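Local structure of 2-dehydropantoate 2-reductase (Enterococcus faecium, 3WFI) at residues H303-E306 / D307-N310; N179-Y182 / S183-K187. The protein acts as a D-mandelate dehydrogenase of the ketopantoate reductase family, binding NAD(+) to interconvert D-mandelate and the corresponding 2-keto acid. One frame throughout, in Å; residues are numbered along the deposited sequence.

In the fold
Contact 2 comes first along the chain, in the opening turns of helix 180-191, and contact 1 follows near the C-terminus, at the end of helix 293-308. Their centres are 31 Å apart and their nearest atoms about 18 Å, so they do not touch. Contact 2 follows strand 174-176, an outermost strand of the large mixed sheet in the Rossmann-type domain, and packs against strands 122-127 and 147-151. Contact 1, centred about 25 Å from the centre of the chain, packs on helix 260-267 and the second subunit. Both belong to the helical C-terminal part of the fold. One helix thus starts beside the nucleotide-binding domain, while the other ends at the subunit interface.

Contact 1: H303-E306 / D307-N310; sequences HAKE and DSLN
Lys305 O takes two donors at the end of this helix. Leu309 N lies 3.1 Å from Lys305 O, and Ser308 OG makes a shorter bond of 2.8 Å to Lys305 O. The hydroxyl reaches it because chi1 of Ser308 (79°) sets OG between the backbone N and the carbonyl carbon. Backbone bonds from Asp307 N to His303 O and Ser308 N to Ala304 O continue the helix, and a Schellman motif closes it, with Asn310 at positive phi giving its N-H to Asp307 O.

Among the side chains, His303 ND1 donates to Glu306 OE1 at 2.7 Å, in the imidazole plane but from above the carboxylate plane. Thr272 OG1 bonds the other oxygen, OE2, which fixes the rotation of the carboxylate. Asp307 lays its CG 3.1 Å from His303 O, while its OD2 bonds Ser212 of the second subunit.

Water bridges Lys305 NZ, 3.0 Å away, to Ser308 OG, 2.6 Å away; the same NZ also meets Leu201 O of the second subunit. Both imidazole nitrogens of His303 are hydrogen-bonded to carboxylates, ND1 to Glu306 OE1 and NE2 to Asp275 OD1, surroundings that would probably stabilise a protonated ring.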
loop_
_atom_site.group_PDB
_atom_site.type_symbol
_atom_site.label_atom_id
_atom_site.label_comp_id
_atom_site.label_asym_id
_atom_site.label_seq_id
_atom_site.Cartn_x
_atom_site.Cartn_y
_atom_site.Cartn_z
ATOM N N HIS B 303 -4.288 6.491 5.629
ATOM C CA HIS B 303 -4.591 6.746 7.039
ATOM C C HIS B 303 -3.359 6.648 7.932
ATOM O O HIS B 303 -3.182 7.466 8.844
ATOM C CB HIS B 303 -5.712 5.813 7.530
ATOM C CG HIS B 303 -7.075 6.202 7.070
ATOM N ND1 HIS B 303 -7.529 7.511 7.057
ATOM C CD2 HIS B 303 -8.100 5.447 6.614
ATOM C CE1 HIS B 303 -8.766 7.534 6.603
ATOM N NE2 HIS B 303 -9.134 6.297 6.331
ATOM N N ALA B 304 -2.522 5.636 7.697
ATOM C CA ALA B 304 -1.276 5.495 8.440
ATOM C C ALA B 304 -0.359 6.713 8.230
ATOM O O ALA B 304 0.320 7.159 9.167
ATOM C CB ALA B 304 -0.554 4.214 8.048
ATOM N N LYS B 305 -0.358 7.250 7.012
ATOM C CA LYS B 305 0.487 8.410 6.702
ATOM C C LYS B 305 -0.058 9.657 7.417
ATOM O O LYS B 305 0.714 10.421 7.999
ATOM C CB LYS B 305 0.549 8.655 5.197
ATOM C CG LYS B 305 1.518 9.770 4.764
ATOM C CD LYS B 305 2.977 9.412 5.012
ATOM C CE LYS B 305 3.908 10.493 4.477
ATOM N NZ LYS B 305 5.330 10.109 4.617
ATOM N N GLU B 306 -1.379 9.831 7.382
ATOM C CA GLU B 306 -2.066 10.852 8.192
ATOM C C GLU B 306 -1.621 10.745 9.652
ATOM O O GLU B 306 -1.179 11.717 10.256
ATOM C CB GLU B 306 -3.596 10.702 8.106
ATOM C CG GLU B 306 -4.216 11.085 6.770
ATOM C CD GLU B 306 -5.668 10.645 6.647
ATOM O OE1 GLU B 306 -6.102 9.804 7.459
ATOM O OE2 GLU B 306 -6.378 11.159 5.753
ATOM N N ASP B 307 -1.729 9.547 10.205
ATOM C CA ASP B 307 -1.391 9.313 11.594
ATOM C C ASP B 307 0.071 9.662 11.873
ATOM O O ASP B 307 0.366 10.306 12.865
ATOM C CB ASP B 307 -1.674 7.865 11.989
ATOM C CG ASP B 307 -3.166 7.517 11.947
ATOM O OD1 ASP B 307 -4.011 8.430 12.003
ATOM O OD2 ASP B 307 -3.496 6.314 11.903
ATOM N N SER B 308 0.965 9.264 10.977
ATOM C CA SER B 308 2.391 9.506 11.159
ATOM C C SER B 308 2.748 10.995 11.149
ATOM O O SER B 308 3.770 11.383 11.712
ATOM C CB SER B 308 3.212 8.760 10.097
ATOM O OG SER B 308 3.219 9.429 8.851
ATOM N N LEU B 309 1.921 11.805 10.493
ATOM C CA LEU B 309 2.069 13.262 10.486
ATOM C C LEU B 309 1.255 13.949 11.590
ATOM O O LEU B 309 1.169 15.167 11.609
ATOM C CB LEU B 309 1.665 13.812 9.118
ATOM C CG LEU B 309 2.520 13.342 7.947
ATOM C CD1 LEU B 309 1.865 13.719 6.631
ATOM C CD2 LEU B 309 3.921 13.932 8.036
ATOM N N ASN B 310 0.665 13.165 12.497
ATOM C CA ASN B 310 -0.211 13.666 13.555
ATOM C C ASN B 310 -1.366 14.473 12.967
ATOM O O ASN B 310 -1.704 15.558 13.430
ATOM C CB ASN B 310 0.563 14.478 14.626
ATOM C CG ASN B 310 -0.028 14.322 16.029
ATOM O OD1 ASN B 310 -0.400 15.311 16.661
ATOM N ND2 ASN B 310 -0.098 13.084 16.535
HETATM O O HOH W 1 5.513 9.730 7.569
HETATM O O HOH W 2 -5.775 9.871 10.377
#

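Contact 2: N179-Y182 / S183-K187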
loop_
_atom_site.group_PDB
_atom_site.type_symbol
_atom_site.label_atom_id
_atom_site.label_comp_id
_atom_site.label_asym_id
_atom_site.label_seq_id
_atom_site.Cartn_x
_atom_site.Cartn_y
_atom_site.Cartn_z
ATOM N N ASN B 179 -25.359 9.422 -19.082
ATOM C CA ASN B 179 -23.940 9.085 -18.999
ATOM C C ASN B 179 -23.284 9.629 -17.744
ATOM O O ASN B 179 -22.075 9.460 -17.575
ATOM C CB ASN B 179 -23.227 9.604 -20.241
ATOM C CG ASN B 179 -21.821 9.050 -20.397
ATOM O OD1 ASN B 179 -20.854 9.809 -20.414
ATOM N ND2 ASN B 179 -21.699 7.722 -20.488
ATOM N N ILE B 180 -24.087 10.208 -16.840
ATOM C CA ILE B 180 -23.579 10.866 -15.622
ATOM C C ILE B 180 -22.932 9.836 -14.694
ATOM O O ILE B 180 -21.865 10.074 -14.139
ATOM C CB ILE B 180 -24.702 11.562 -14.806
ATOM C CG1 ILE B 180 -25.390 12.648 -15.617
ATOM C CG2 ILE B 180 -24.155 12.163 -13.517
ATOM C CD1 ILE B 180 -24.454 13.698 -16.177
ATOM N N HIS B 181 -23.597 8.704 -14.515
ATOM C CA HIS B 181 -23.176 7.708 -13.533
ATOM C C HIS B 181 -21.827 7.132 -13.983
ATOM O O HIS B 181 -20.885 7.002 -13.195
ATOM C CB HIS B 181 -24.226 6.605 -13.442
ATOM C CG HIS B 181 -24.163 5.794 -12.188
ATOM N ND1 HIS B 181 -23.158 5.915 -11.251
ATOM C CD2 HIS B 181 -24.991 4.826 -11.731
ATOM C CE1 HIS B 181 -23.379 5.063 -10.265
ATOM N NE2 HIS B 181 -24.480 4.383 -10.538
ATOM N N TYR B 182 -21.746 6.810 -15.272
ATOM C CA TYR B 182 -20.525 6.313 -15.880
ATOM C C TYR B 182 -19.404 7.311 -15.713
ATOM O O TYR B 182 -18.312 6.933 -15.300
ATOM C CB TYR B 182 -20.734 6.048 -17.368
ATOM C CG TYR B 182 -19.534 5.428 -18.079
ATOM C CD1 TYR B 182 -19.501 4.077 -18.380
ATOM C CD2 TYR B 182 -18.444 6.211 -18.462
ATOM C CE1 TYR B 182 -18.429 3.520 -19.052
ATOM C CE2 TYR B 182 -17.350 5.667 -19.125
ATOM C CZ TYR B 182 -17.349 4.314 -19.419
ATOM O OH TYR B 182 -16.265 3.761 -20.059
ATOM N N SER B 183 -19.671 8.586 -16.016
ATOM C CA SER B 183 -18.615 9.590 -16.020
ATOM C C SER B 183 -18.135 9.881 -14.601
ATOM O O SER B 183 -16.955 10.180 -14.389
ATOM C CB SER B 183 -19.040 10.879 -16.755
ATOM O OG SER B 183 -19.368 11.893 -15.838
ATOM N N ILE B 184 -19.034 9.743 -13.624
ATOM C CA ILE B 184 -18.684 9.888 -12.215
ATOM C C ILE B 184 -17.754 8.721 -11.775
ATOM O O ILE B 184 -16.795 8.925 -11.019
ATOM C CB ILE B 184 -19.947 9.926 -11.290
ATOM C CG1 ILE B 184 -20.872 11.132 -11.512
ATOM C CG2 ILE B 184 -19.565 9.836 -9.809
ATOM C CD1 ILE B 184 -20.477 12.193 -12.505
ATOM N N TYR B 185 -18.042 7.502 -12.230
ATOM C CA TYR B 185 -17.152 6.359 -11.940
ATOM C C TYR B 185 -15.795 6.536 -12.602
ATOM O O TYR B 185 -14.778 6.299 -11.976
ATOM C CB TYR B 185 -17.784 5.024 -12.338
ATOM C CG TYR B 185 -18.342 4.215 -11.169
ATOM C CD1 TYR B 185 -19.713 4.087 -10.970
ATOM C CD2 TYR B 185 -17.485 3.532 -10.285
ATOM C CE1 TYR B 185 -20.212 3.324 -9.905
ATOM C CE2 TYR B 185 -17.970 2.772 -9.224
ATOM C CZ TYR B 185 -19.322 2.659 -9.034
ATOM O OH TYR B 185 -19.737 1.889 -7.964
ATOM N N ARG B 186 -15.787 7.009 -13.845
ATOM C CA ARG B 186 -14.536 7.242 -14.577
ATOM C C ARG B 186 -13.673 8.289 -13.885
ATOM O O ARG B 186 -12.466 8.105 -13.706
ATOM C CB ARG B 186 -14.853 7.689 -16.012
ATOM C CG ARG B 186 -13.649 8.006 -16.892
ATOM C CD ARG B 186 -14.116 8.008 -18.344
ATOM N NE ARG B 186 -13.121 8.430 -19.323
ATOM C CZ ARG B 186 -12.827 9.692 -19.619
ATOM N NH1 ARG B 186 -13.389 10.700 -18.955
ATOM N NH2 ARG B 186 -11.932 9.947 -20.572
ATOM N N LYS B 187 -14.287 9.399 -13.488
ATOM C CA LYS B 187 -13.582 10.398 -12.704
ATOM C C LYS B 187 -13.070 9.823 -11.363
ATOM O O LYS B 187 -11.977 10.157 -10.913
ATOM C CB LYS B 187 -14.485 11.611 -12.464
ATOM C CG LYS B 187 -13.909 12.673 -11.532
ATOM C CD LYS B 187 -12.556 13.181 -12.014
ATOM C CE LYS B 187 -12.050 14.334 -11.151
ATOM N NZ LYS B 187 -10.561 14.446 -11.209
#
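Ile180 and Ile184, one turn apart, point the same way and form the apolar side of this helix start, Ile180 CG2 lying 3.8 Å from Ile184 CD1. Packing here is close, although the position of CD1 is doubtful: Ile184 chi2 is nearly eclipsed (-3°), which folds CD1 back to 3.0 Å from Ile180 O. Strands 122-127 and 147-151 cover this side.

Next to it, the His181 and Tyr185 rings run side by side in the same direction, obliquely related, with centroids 5.6 Å apart and planes 34° from each other. The Tyr185 hydroxyl is held by Glu232.

Tyr182 and Arg186 meet more loosely. With CG anti to the backbone N (chi1 179°) and the chain extended to NE, Arg186 passes Tyr182 at a slant, CD 4.1 Å from CE2. Each polar end is engaged elsewhere, Tyr182 OH with Asp237 N and Arg186 NE in a salt bridge with Glu240.

The solvent side is sparser still. Exposed Asn179 brings OD1 no nearer than 4.2 Å to Ser183 CB; it occupies the N-cap position without a side-chain capping bond, though its O accepts Ser183 N at 3.0 Å.

Such i to i+4 pairing is that of an alpha-helix, here one with its Ile180/Ile184 flank on the Rossmann-type sheet and its Asn179 side toward solvent, the Ile184 side chain about 6 Å from that of the NAD(+)-binding Asn105.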